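Rna-directed RNA polymerase (Infectious pancreatic necrosis virus, PDB 3ZED) probably copies the viral RNA genome from an RNA template, and is thought to occur both free and covalently attached to the genomic RNA. Local coordinates at residues F35-D40 / V312-K317; S165-R170 / L302-E307; G275-S280 / A285-T290; T439-A444 / D730-L735. All blocks are in the same frame, centred on the assembly; numbering follows the deposited sequence.

Contact 1: residues F35-D40 / V312-K317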
loop_
_atom_site.group_PDB
_atom_site.type_symbol
_atom_site.label_atom_id
_atom_site.label_comp_id
_atom_site.label_asym_id
_atom_site.label_seq_id
_atom_site.Cartn_x
_atom_site.Cartn_y
_atom_site.Cartn_z
ATOM N N PHE B 35 30.189 5.604 -1.916
ATOM C CA PHE B 35 29.658 6.703 -1.148
ATOM C C PHE B 35 29.812 6.375 0.317
ATOM O O PHE B 35 29.452 5.271 0.744
ATOM C CB PHE B 35 28.185 6.954 -1.525
ATOM C CG PHE B 35 27.446 7.920 -0.631
ATOM C CD1 PHE B 35 27.863 9.249 -0.512
ATOM C CD2 PHE B 35 26.318 7.515 0.067
ATOM C CE1 PHE B 35 27.159 10.146 0.297
ATOM C CE2 PHE B 35 25.608 8.412 0.871
ATOM C CZ PHE B 35 26.028 9.719 0.981
ATOM N N ARG B 36 30.395 7.316 1.077
ATOM C CA ARG B 36 30.542 7.199 2.521
ATOM C C ARG B 36 29.659 8.265 3.143
ATOM O O ARG B 36 30.008 9.450 3.066
ATOM C CB ARG B 36 32.010 7.327 2.972
ATOM C CG ARG B 36 32.215 7.110 4.483
ATOM C CD ARG B 36 33.674 6.917 4.883
ATOM N NE ARG B 36 34.267 5.633 4.472
ATOM C CZ ARG B 36 34.223 4.496 5.169
ATOM N NH1 ARG B 36 33.565 4.436 6.318
ATOM N NH2 ARG B 36 34.813 3.405 4.703
ATOM N N PRO B 37 28.491 7.888 3.713
ATOM C CA PRO B 37 27.626 8.908 4.330
ATOM C C PRO B 37 28.381 9.709 5.396
ATOM O O PRO B 37 29.254 9.167 6.060
ATOM C CB PRO B 37 26.485 8.086 4.942
ATOM C CG PRO B 37 26.478 6.810 4.163
ATOM C CD PRO B 37 27.918 6.532 3.869
ATOM N N ALA B 38 28.093 11.013 5.494
ATOM C CA ALA B 38 28.718 11.902 6.468
ATOM C C ALA B 38 28.264 11.534 7.881
ATOM O O ALA B 38 27.232 10.871 8.038
ATOM C CB ALA B 38 28.343 13.353 6.161
ATOM N N LYS B 39 29.014 11.970 8.897
ATOM C CA LYS B 39 28.629 11.774 10.292
ATOM C C LYS B 39 27.274 12.466 10.480
ATOM O O LYS B 39 27.031 13.514 9.858
ATOM C CB LYS B 39 29.696 12.321 11.258
ATOM C CG LYS B 39 31.032 11.572 11.204
ATOM C CD LYS B 39 32.141 12.338 11.930
ATOM C CE LYS B 39 33.534 11.812 11.649
ATOM N NZ LYS B 39 33.868 10.623 12.478
ATOM N N ASP B 40 26.356 11.826 11.216
ATOM C CA ASP B 40 25.011 12.358 11.391
ATOM C C ASP B 40 24.927 13.155 12.691
ATOM O O ASP B 40 24.906 12.539 13.762
ATOM C CB ASP B 40 23.986 11.215 11.373
ATOM C CG ASP B 40 22.547 11.655 11.210
ATOM O OD1 ASP B 40 22.241 12.834 11.502
ATOM O OD2 ASP B 40 21.723 10.821 10.806
ATOM N N VAL B 312 23.546 13.167 -2.721
ATOM C CA VAL B 312 23.554 14.587 -2.356
ATOM C C VAL B 312 22.422 14.908 -1.328
ATOM O O VAL B 312 22.617 15.789 -0.495
ATOM C CB VAL B 312 23.514 15.475 -3.641
ATOM C CG1 VAL B 312 22.844 16.822 -3.411
ATOM C CG2 VAL B 312 24.929 15.683 -4.184
ATOM N N ASP B 313 21.307 14.156 -1.334
ATOM C CA ASP B 313 20.186 14.376 -0.405
ATOM C C ASP B 313 20.036 13.249 0.615
ATOM O O ASP B 313 18.970 13.138 1.226
ATOM C CB ASP B 313 18.856 14.560 -1.167
ATOM C CG ASP B 313 18.876 15.643 -2.233
ATOM O OD1 ASP B 313 19.455 16.725 -1.975
ATOM O OD2 ASP B 313 18.328 15.401 -3.335
ATOM N N TRP B 314 21.109 12.450 0.851
ATOM C CA TRP B 314 21.102 11.349 1.828
ATOM C C TRP B 314 20.592 11.777 3.207
ATOM O O TRP B 314 19.816 11.043 3.824
ATOM C CB TRP B 314 22.516 10.787 1.977
ATOM C CG TRP B 314 22.594 9.514 2.770
ATOM C CD1 TRP B 314 23.104 9.364 4.025
ATOM C CD2 TRP B 314 22.218 8.202 2.327
ATOM N NE1 TRP B 314 23.041 8.047 4.408
ATOM C CE2 TRP B 314 22.523 7.302 3.377
ATOM C CE3 TRP B 314 21.627 7.700 1.154
ATOM C CZ2 TRP B 314 22.287 5.920 3.280
ATOM C CZ3 TRP B 314 21.365 6.336 1.071
ATOM C CH2 TRP B 314 21.689 5.461 2.125
ATOM N N ASP B 315 21.046 12.946 3.698
ATOM C CA ASP B 315 20.653 13.462 5.012
ATOM C C ASP B 315 19.464 14.446 4.931
ATOM O O ASP B 315 19.091 15.038 5.945
ATOM C CB ASP B 315 21.865 14.121 5.707
ATOM C CG ASP B 315 23.016 13.157 5.965
ATOM O OD1 ASP B 315 22.760 12.052 6.494
ATOM O OD2 ASP B 315 24.172 13.506 5.636
ATOM N N LYS B 316 18.859 14.600 3.751
ATOM C CA LYS B 316 17.733 15.522 3.544
ATOM C C LYS B 316 16.421 14.772 3.390
ATOM O O LYS B 316 15.363 15.357 3.629
ATOM C CB LYS B 316 17.963 16.406 2.296
ATOM C CG LYS B 316 19.124 17.382 2.413
ATOM C CD LYS B 316 19.426 18.037 1.071
ATOM C CE LYS B 316 20.863 18.512 0.957
ATOM N NZ LYS B 316 21.207 18.906 -0.433
ATOM N N LYS B 317 16.476 13.495 2.949
ATOM C CA LYS B 317 15.270 12.726 2.704
ATOM C C LYS B 317 15.474 11.207 2.819
ATOM O O LYS B 317 16.150 10.592 1.997
ATOM C CB LYS B 317 14.706 13.072 1.308
ATOM C CG LYS B 317 13.435 12.340 0.917
ATOM C CD LYS B 317 13.269 12.352 -0.602
ATOM C CE LYS B 317 12.251 11.350 -1.087
ATOM N NZ LYS B 317 12.139 11.352 -2.570
HETATM O O HOH W 1 24.445 10.305 7.732
HETATM O O HOH W 2 26.072 12.001 3.858
#
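The ring of Phe35 meets the indole of Trp314 in a T-shaped (edge-to-face) pair. The Phe edge points at the Trp face: CE2 of Phe35 lies 3.7 Å from CD2 of Trp314, over the five-membered ring. The ring planes stand at 75°, and the centroid of the Phe35 ring is 5.2 Å from that of the five-membered ring of Trp314. Both side chains leave their backbones with CG opposite the backbone N (chi1 170° for Phe35, -170° for Trp314), which brings the two rings together across the gap. Pro37 adds to the tight side. Its CB lies 3.5 Å from NE1 of Trp314, reaching the indole obliquely, and its own N sits over the centre of the Phe35 ring. Phe35, Pro37 and Trp314 therefore form a small apolar cluster.

The other half is looser and wet. No direct hydrogen bond joins the two segments. Two waters fill the role, both held by the carboxylate of Asp315. One donates to Ala38 O and to Asp315 OD1. The second accepts from Ala38 N, at 2.8 Å, and donates to Asp315 OD2. Both polar backbone atoms of Ala38 are thus tied to one acid, while its methyl group only brushes OD2 of Asp315 at 4.2 Å. Asp315 OD1 is also hydrogen-bonded to Ser163 OG, which helps to hold the carboxylate.

The contact joins the loop before helix 45-54 to the loop between strands 299-310 and 320-323, within the palm family region. Gln158 of strand 157-160 touches the side chains of Phe35 and Trp314, and helix 164-179 meets Asp315 through Ser165.

Contact 2: residues S165-R170 / L302-E307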
loop_
_atom_site.group_PDB
_atom_site.type_symbol
_atom_site.label_atom_id
_atom_site.label_comp_id
_atom_site.label_asym_id
_atom_site.label_seq_id
_atom_site.Cartn_x
_atom_site.Cartn_y
_atom_site.Cartn_z
ATOM N N SER B 165 18.931 12.141 10.193
ATOM C CA SER B 165 18.697 13.474 9.625
ATOM C C SER B 165 17.702 13.380 8.450
ATOM O O SER B 165 16.762 14.180 8.367
ATOM C CB SER B 165 20.008 14.108 9.170
ATOM O OG SER B 165 20.764 14.605 10.261
ATOM N N GLY B 166 17.931 12.399 7.560
ATOM C CA GLY B 166 17.054 12.117 6.428
ATOM C C GLY B 166 15.622 11.885 6.886
ATOM O O GLY B 166 14.709 12.559 6.391
ATOM N N GLN B 167 15.432 10.996 7.923
ATOM C CA GLN B 167 14.132 10.658 8.523
ATOM C C GLN B 167 13.465 11.875 9.163
ATOM O O GLN B 167 12.269 12.084 8.974
ATOM C CB GLN B 167 14.278 9.544 9.589
ATOM C CG GLN B 167 14.599 8.164 9.028
ATOM C CD GLN B 167 14.406 7.111 10.081
ATOM O OE1 GLN B 167 15.308 6.813 10.858
ATOM N NE2 GLN B 167 13.210 6.551 10.160
ATOM N N LEU B 168 14.241 12.675 9.920
ATOM C CA LEU B 168 13.753 13.863 10.629
ATOM C C LEU B 168 13.323 14.967 9.645
ATOM O O LEU B 168 12.251 15.552 9.829
ATOM C CB LEU B 168 14.813 14.369 11.620
ATOM C CG LEU B 168 15.077 13.438 12.824
ATOM C CD1 LEU B 168 16.358 13.811 13.546
ATOM C CD2 LEU B 168 13.912 13.428 13.792
ATOM N N ASN B 169 14.123 15.210 8.591
ATOM C CA ASN B 169 13.806 16.179 7.543
ATOM C C ASN B 169 12.568 15.744 6.757
ATOM O O ASN B 169 11.769 16.592 6.359
ATOM C CB ASN B 169 14.985 16.372 6.595
ATOM C CG ASN B 169 16.002 17.319 7.150
ATOM O OD1 ASN B 169 15.769 18.523 7.249
ATOM N ND2 ASN B 169 17.141 16.789 7.550
ATOM N N ARG B 170 12.396 14.420 6.565
ATOM C CA ARG B 170 11.221 13.840 5.912
ATOM C C ARG B 170 9.958 14.164 6.716
ATOM O O ARG B 170 8.940 14.541 6.125
ATOM C CB ARG B 170 11.378 12.323 5.742
ATOM C CG ARG B 170 10.184 11.628 5.117
ATOM C CD ARG B 170 9.982 12.014 3.669
ATOM N NE ARG B 170 8.901 11.240 3.056
ATOM C CZ ARG B 170 8.536 11.350 1.785
ATOM N NH1 ARG B 170 9.149 12.211 0.983
ATOM N NH2 ARG B 170 7.539 10.617 1.310
ATOM N N LEU B 302 9.050 4.346 13.648
ATOM C CA LEU B 302 9.437 5.065 12.432
ATOM C C LEU B 302 10.623 4.367 11.759
ATOM O O LEU B 302 11.786 4.672 12.025
ATOM C CB LEU B 302 9.727 6.537 12.717
ATOM C CG LEU B 302 9.591 7.453 11.512
ATOM C CD1 LEU B 302 8.121 7.670 11.150
ATOM C CD2 LEU B 302 10.311 8.781 11.766
ATOM N N PHE B 303 10.296 3.402 10.897
ATOM C CA PHE B 303 11.241 2.570 10.178
ATOM C C PHE B 303 11.818 3.304 8.958
ATOM O O PHE B 303 11.047 3.798 8.136
ATOM C CB PHE B 303 10.519 1.272 9.751
ATOM C CG PHE B 303 11.399 0.177 9.211
ATOM C CD1 PHE B 303 11.682 0.096 7.850
ATOM C CD2 PHE B 303 11.876 -0.827 10.047
ATOM C CE1 PHE B 303 12.495 -0.928 7.343
ATOM C CE2 PHE B 303 12.675 -1.856 9.542
ATOM C CZ PHE B 303 12.979 -1.899 8.194
ATOM N N PRO B 304 13.165 3.370 8.794
ATOM C CA PRO B 304 13.725 4.020 7.581
ATOM C C PRO B 304 13.583 3.097 6.371
ATOM O O PRO B 304 14.025 1.947 6.418
ATOM C CB PRO B 304 15.189 4.264 7.958
ATOM C CG PRO B 304 15.516 3.187 8.949
ATOM C CD PRO B 304 14.234 2.838 9.672
ATOM N N LYS B 305 12.913 3.558 5.313
ATOM C CA LYS B 305 12.676 2.717 4.134
ATOM C C LYS B 305 13.951 2.556 3.276
ATOM O O LYS B 305 14.619 3.552 2.974
ATOM C CB LYS B 305 11.543 3.321 3.283
ATOM C CG LYS B 305 10.970 2.388 2.244
ATOM C CD LYS B 305 9.735 2.994 1.589
ATOM C CE LYS B 305 8.994 1.976 0.744
ATOM N NZ LYS B 305 9.695 1.715 -0.537
ATOM N N GLY B 306 14.254 1.311 2.894
ATOM C CA GLY B 306 15.372 0.984 2.009
ATOM C C GLY B 306 15.013 1.390 0.594
ATOM O O GLY B 306 14.005 0.935 0.058
ATOM N N GLU B 307 15.767 2.320 0.015
ATOM C CA GLU B 307 15.508 2.840 -1.331
ATOM C C GLU B 307 16.773 3.312 -2.010
ATOM O O GLU B 307 17.812 3.432 -1.363
ATOM C CB GLU B 307 14.530 4.021 -1.247
ATOM C CG GLU B 307 13.129 3.600 -1.601
ATOM C CD GLU B 307 12.053 4.600 -1.273
ATOM O OE1 GLU B 307 12.384 5.777 -0.996
ATOM O OE2 GLU B 307 10.867 4.206 -1.325
#
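Gln167 reaches from its helix to the strand and lays its amide against Pro304. The two side chains slant across each other. The amide carbon CD of Gln167 is 3.6 Å from CB of Pro304, so the flat group rests on the proline ring. The first torsion of Gln167 sets CG opposite the carbonyl carbon, and the chain then runs on extended, carrying the amide to the strand.

At the end of the amide, NE2 of Gln167 donates to Leu302 O at 3.0 Å, with an N-H...O angle of 154°. The acceptor lies in the amide plane of Gln167. Seen from the carbonyl, however, the donor stands well above the plane, 61° out of it. Leu302 also flanks this nitrogen with its side chain, its CG being 4.0 Å from NE2 of Gln167.

Both ends of the buried amide have further partners. OE1 of Gln167 is bonded to His110, and NE2 also donates to Asn320 OD1. These bonds together fix the turn of the amide, so that it bridges a loop, the strand of Leu302 and the strand of Asn320.

Helix 164-179 thus packs on a mixed sheet of the palm region. The axes of the short segments 165-170 (helix) and 302-304 (strand) pass 9.7 Å apart at 124°. Strand 299-310 is flanked here by strands 320-323 and 456-459. Leu168 turns to helix 45-54 on another side of the helix.

Contact 3: residues G275-S280 / A285-T290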
loop_
_atom_site.group_PDB
_atom_site.type_symbol
_atom_site.label_atom_id
_atom_site.label_comp_id
_atom_site.label_asym_id
_atom_site.label_seq_id
_atom_site.Cartn_x
_atom_site.Cartn_y
_atom_site.Cartn_z
ATOM N N GLY B 275 -15.799 -2.820 23.112
ATOM C CA GLY B 275 -17.195 -3.209 22.981
ATOM C C GLY B 275 -17.976 -3.136 24.273
ATOM O O GLY B 275 -19.124 -2.684 24.272
ATOM N N ARG B 276 -17.336 -3.550 25.387
ATOM C CA ARG B 276 -17.934 -3.522 26.717
ATOM C C ARG B 276 -18.078 -2.090 27.208
ATOM O O ARG B 276 -19.154 -1.724 27.681
ATOM C CB ARG B 276 -17.097 -4.343 27.708
ATOM C CG ARG B 276 -17.652 -5.729 27.959
ATOM C CD ARG B 276 -16.628 -6.805 27.699
ATOM N NE ARG B 276 -15.634 -6.923 28.768
ATOM C CZ ARG B 276 -15.287 -8.072 29.345
ATOM N NH1 ARG B 276 -15.860 -9.212 28.971
ATOM N NH2 ARG B 276 -14.377 -8.089 30.310
ATOM N N ALA B 277 -17.002 -1.285 27.084
ATOM C CA ALA B 277 -16.956 0.117 27.506
ATOM C C ALA B 277 -18.013 0.970 26.804
ATOM O O ALA B 277 -18.623 1.814 27.451
ATOM C CB ALA B 277 -15.578 0.691 27.246
ATOM N N ALA B 278 -18.259 0.716 25.499
ATOM C CA ALA B 278 -19.241 1.438 24.678
ATOM C C ALA B 278 -20.695 1.160 25.124
ATOM O O ALA B 278 -21.573 1.992 24.893
ATOM C CB ALA B 278 -19.062 1.073 23.211
ATOM N N THR B 279 -20.944 0.016 25.777
ATOM C CA THR B 279 -22.290 -0.338 26.246
ATOM C C THR B 279 -22.353 -0.330 27.800
ATOM O O THR B 279 -23.222 -0.969 28.391
ATOM C CB THR B 279 -22.749 -1.671 25.629
ATOM O OG1 THR B 279 -21.798 -2.685 25.945
ATOM C CG2 THR B 279 -22.938 -1.582 24.117
ATOM N N SER B 280 -21.445 0.433 28.442
ATOM C CA SER B 280 -21.357 0.591 29.895
ATOM C C SER B 280 -22.201 1.796 30.357
ATOM O O SER B 280 -22.776 2.499 29.523
ATOM C CB SER B 280 -19.897 0.743 30.332
ATOM O OG SER B 280 -19.306 1.962 29.910
ATOM N N ALA B 285 -16.197 7.787 29.581
ATOM C CA ALA B 285 -15.078 7.480 30.479
ATOM C C ALA B 285 -14.491 6.099 30.174
ATOM O O ALA B 285 -13.275 5.938 30.202
ATOM C CB ALA B 285 -15.521 7.549 31.932
ATOM N N GLY B 286 -15.365 5.136 29.874
ATOM C CA GLY B 286 -15.011 3.757 29.572
ATOM C C GLY B 286 -14.205 3.609 28.306
ATOM O O GLY B 286 -13.147 2.975 28.329
ATOM N N VAL B 287 -14.704 4.179 27.188
ATOM C CA VAL B 287 -14.043 4.111 25.871
ATOM C C VAL B 287 -12.701 4.856 25.938
ATOM O O VAL B 287 -11.689 4.309 25.486
ATOM C CB VAL B 287 -14.967 4.623 24.728
ATOM C CG1 VAL B 287 -14.195 4.930 23.448
ATOM C CG2 VAL B 287 -16.087 3.623 24.448
ATOM N N LYS B 288 -12.684 6.048 26.567
ATOM C CA LYS B 288 -11.480 6.863 26.727
ATOM C C LYS B 288 -10.395 6.141 27.553
ATOM O O LYS B 288 -9.209 6.245 27.199
ATOM C CB LYS B 288 -11.804 8.230 27.338
ATOM C CG LYS B 288 -12.226 9.253 26.289
ATOM C CD LYS B 288 -12.394 10.646 26.876
ATOM C CE LYS B 288 -12.691 11.697 25.828
ATOM N NZ LYS B 288 -11.456 12.377 25.352
ATOM N N LYS B 289 -10.802 5.392 28.614
ATOM C CA LYS B 289 -9.908 4.607 29.482
ATOM C C LYS B 289 -9.244 3.483 28.680
ATOM O O LYS B 289 -8.024 3.344 28.754
ATOM C CB LYS B 289 -10.654 4.034 30.709
ATOM C CG LYS B 289 -9.719 3.436 31.762
ATOM C CD LYS B 289 -10.438 2.510 32.737
ATOM C CE LYS B 289 -9.787 1.146 32.876
ATOM N NZ LYS B 289 -8.436 1.223 33.492
ATOM N N THR B 290 -10.038 2.705 27.907
ATOM C CA THR B 290 -9.545 1.618 27.050
ATOM C C THR B 290 -8.524 2.158 26.025
ATOM O O THR B 290 -7.451 1.584 25.888
ATOM C CB THR B 290 -10.727 0.922 26.349
ATOM O OG1 THR B 290 -11.574 0.353 27.347
ATOM C CG2 THR B 290 -10.282 -0.162 25.348
#
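The backbones of helices 260-278 and 283-293 come very close here, with CA of Ala277 and CA of Gly286 only 4.6 Å apart. Ala277 carries the contact. Its CB points at the facing helix and sits 3.4 Å from C of Gly286. That methyl group meets bare backbone, because Gly286 has no side chain to hold the helices apart.

Beside it, Val287 contributes one branch. The methyl CG2 of Val287 lies 3.8 Å from N of Ala278, and it is 4.1 Å from CB of both Ala277 and Ala278. The contact is apolar, with no hydrogen bond across it.

The hydroxyls near the interface turn back to their own backbones. Thr290 OG1 donates to Gly286 O at 3.2 Å. The amide N of Thr290 reaches the same oxygen from the opposite face of its plane. Ser280 OG donates to Ala277 O at 2.6 Å, just past the end of the first helix. Leu740 of helix 740-752 touches both Ala278 and Val287.

Two consecutive helices linked by a short loop make this a tight helical hairpin. Small residues, alanine facing glycine, let its two arms approach closely at the turn.

Contact 4: residues T439-A444 / D730-L735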
loop_
_atom_site.group_PDB
_atom_site.type_symbol
_atom_site.label_atom_id
_atom_site.label_comp_id
_atom_site.label_asym_id
_atom_site.label_seq_id
_atom_site.Cartn_x
_atom_site.Cartn_y
_atom_site.Cartn_z
ATOM N N THR B 439 -20.049 -3.310 18.255
ATOM C CA THR B 439 -18.637 -3.240 18.677
ATOM C C THR B 439 -17.709 -2.999 17.479
ATOM O O THR B 439 -16.837 -2.126 17.554
ATOM C CB THR B 439 -18.245 -4.515 19.430
ATOM O OG1 THR B 439 -19.018 -4.567 20.621
ATOM C CG2 THR B 439 -16.746 -4.586 19.772
ATOM N N TRP B 440 -17.917 -3.744 16.381
ATOM C CA TRP B 440 -17.068 -3.596 15.202
ATOM C C TRP B 440 -17.377 -2.303 14.429
ATOM O O TRP B 440 -16.456 -1.728 13.850
ATOM C CB TRP B 440 -17.130 -4.828 14.310
ATOM C CG TRP B 440 -16.120 -5.850 14.733
ATOM C CD1 TRP B 440 -16.302 -6.870 15.625
ATOM C CD2 TRP B 440 -14.734 -5.877 14.366
ATOM N NE1 TRP B 440 -15.132 -7.582 15.772
ATOM C CE2 TRP B 440 -14.153 -6.993 15.010
ATOM C CE3 TRP B 440 -13.931 -5.079 13.533
ATOM C CZ2 TRP B 440 -12.796 -7.308 14.876
ATOM C CZ3 TRP B 440 -12.599 -5.421 13.363
ATOM C CH2 TRP B 440 -12.041 -6.520 14.034
ATOM N N ALA B 441 -18.632 -1.806 14.482
ATOM C CA ALA B 441 -19.010 -0.507 13.887
ATOM C C ALA B 441 -18.304 0.620 14.661
ATOM O O ALA B 441 -17.852 1.574 14.044
ATOM C CB ALA B 441 -20.527 -0.311 13.934
ATOM N N THR B 442 -18.141 0.462 15.996
ATOM C CA THR B 442 -17.453 1.421 16.871
ATOM C C THR B 442 -15.962 1.440 16.544
ATOM O O THR B 442 -15.385 2.517 16.390
ATOM C CB THR B 442 -17.700 1.069 18.351
ATOM O OG1 THR B 442 -19.107 1.028 18.564
ATOM C CG2 THR B 442 -17.058 2.075 19.321
ATOM N N PHE B 443 -15.337 0.248 16.442
ATOM C CA PHE B 443 -13.925 0.181 16.109
ATOM C C PHE B 443 -13.682 0.809 14.763
ATOM O O PHE B 443 -12.858 1.716 14.674
ATOM C CB PHE B 443 -13.392 -1.262 16.128
ATOM C CG PHE B 443 -11.973 -1.361 15.612
ATOM C CD1 PHE B 443 -10.911 -0.802 16.328
ATOM C CD2 PHE B 443 -11.707 -1.928 14.368
ATOM C CE1 PHE B 443 -9.600 -0.842 15.825
ATOM C CE2 PHE B 443 -10.398 -1.957 13.854
ATOM C CZ PHE B 443 -9.352 -1.415 14.587
ATOM N N ALA B 444 -14.426 0.374 13.728
ATOM C CA ALA B 444 -14.214 0.835 12.353
ATOM C C ALA B 444 -14.505 2.317 12.148
ATOM O O ALA B 444 -13.682 3.006 11.541
ATOM C CB ALA B 444 -15.052 0.007 11.387
ATOM N N ASP B 730 -23.706 6.542 9.007
ATOM C CA ASP B 730 -23.374 7.938 8.724
ATOM C C ASP B 730 -23.567 8.811 9.989
ATOM O O ASP B 730 -22.725 9.659 10.270
ATOM C CB ASP B 730 -24.228 8.473 7.563
ATOM C CG ASP B 730 -23.775 9.824 7.047
ATOM O OD1 ASP B 730 -22.541 10.017 6.886
ATOM O OD2 ASP B 730 -24.651 10.678 6.773
ATOM N N GLN B 731 -24.645 8.573 10.766
ATOM C CA GLN B 731 -24.945 9.304 12.010
ATOM C C GLN B 731 -23.828 9.068 13.045
ATOM O O GLN B 731 -23.415 10.011 13.743
ATOM C CB GLN B 731 -26.313 8.880 12.573
ATOM C CG GLN B 731 -27.502 9.368 11.746
ATOM C CD GLN B 731 -28.831 8.757 12.158
ATOM O OE1 GLN B 731 -28.964 8.120 13.203
ATOM N NE2 GLN B 731 -29.860 8.943 11.345
ATOM N N ARG B 732 -23.301 7.809 13.070
ATOM C CA ARG B 732 -22.211 7.325 13.920
ATOM C C ARG B 732 -20.924 8.188 13.760
ATOM O O ARG B 732 -20.174 8.349 14.726
ATOM C CB ARG B 732 -21.928 5.844 13.574
ATOM C CG ARG B 732 -20.915 5.141 14.461
ATOM C CD ARG B 732 -20.841 3.644 14.180
ATOM N NE ARG B 732 -21.939 2.887 14.794
ATOM C CZ ARG B 732 -21.975 2.504 16.066
ATOM N NH1 ARG B 732 -21.011 2.872 16.908
ATOM N NH2 ARG B 732 -22.985 1.774 16.514
ATOM N N THR B 733 -20.712 8.783 12.571
ATOM C CA THR B 733 -19.542 9.633 12.286
ATOM C C THR B 733 -19.701 11.038 12.859
ATOM O O THR B 733 -18.708 11.755 12.954
ATOM C CB THR B 733 -19.234 9.708 10.763
ATOM O OG1 THR B 733 -20.210 10.510 10.096
ATOM C CG2 THR B 733 -19.121 8.337 10.110
ATOM N N LYS B 734 -20.927 11.417 13.250
ATOM C CA LYS B 734 -21.273 12.747 13.752
ATOM C C LYS B 734 -21.550 12.790 15.260
ATOM O O LYS B 734 -21.367 13.846 15.864
ATOM C CB LYS B 734 -22.507 13.286 13.002
ATOM C CG LYS B 734 -22.264 13.523 11.505
ATOM C CD LYS B 734 -23.531 13.281 10.703
ATOM C CE LYS B 734 -23.355 13.588 9.244
ATOM N NZ LYS B 734 -24.597 13.303 8.482
ATOM N N LEU B 735 -21.996 11.686 15.874
ATOM C CA LEU B 735 -22.347 11.677 17.304
ATOM C C LEU B 735 -21.153 11.410 18.230
ATOM O O LEU B 735 -20.293 10.595 17.904
ATOM C CB LEU B 735 -23.431 10.636 17.560
ATOM C CG LEU B 735 -24.835 10.975 17.055
ATOM C CD1 LEU B 735 -25.611 9.704 16.729
ATOM C CD2 LEU B 735 -25.602 11.813 18.077
HETATM O O HOH W 3 -22.338 1.484 19.563
#
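Ala441 and Arg732 meet in a helix-to-helix contact. It joins helix 438-452, in the catalytic region of the polymerase, to helix 724-732 of the C-terminal family region. Arg732 is the link, and its long side chain spans the gap between backbones whose nearest CA atoms, those of Thr442 and Arg732, are 8.1 Å apart.

The apolar part is a methyl group on a flat cation. CB of Ala441 lies over one face of the guanidinium, offset toward its rim, at 3.6 Å from NE of Arg732. The aliphatic part takes part as well, since CD of Arg732 lies 4.0 Å from CB of Ala441. The arginine chain runs extended at first and then bends at its third torsion (chi3 -79°), which turns the guanidinium against the helix.

The polar part falls on Thr442, whose side chain crosses that of Arg732 at about a right angle. OG1 of Thr442 comes to 3.1 Å from NH1 of Arg732. OG1 of Thr442 donates to Pro438 O, one helical turn back. NH1 of Arg732 is bonded to Asn446 OD1, further along the same helix. Leu740 of helix 740-752 touches both Thr442 and Arg732.

Water completes the polar set. A single molecule lies at the edge of the guanidinium, in its plane. It accepts from NH2 of Arg732 at 3.1 Å and donates weakly to OG1 of Thr442 at 3.4 Å.

Overall arrangement
The contacts fall into two pairs. Contacts 1 and 2 have centres 11 Å apart and touch: OD1 of Asp40 and OG of Ser165 are 2.6 Å apart, probably hydrogen-bonded. Contact 2 uses strand 299-310, and contact 1 uses the loop that follows it. Contacts 3 and 4 have centres 14 Å apart, and CA of Gly275 packs on OG1 of Thr439 at 3.3 Å. Leu740 of helix 740-752 touches both. The pairs are well separated, with centres of contacts 2 and 4 about 34 Å apart. Contact 2 comes nearest a predicted GTP site: the Phe303 side chain is about 9 Å from Gly248. The other three lie away from annotated sites.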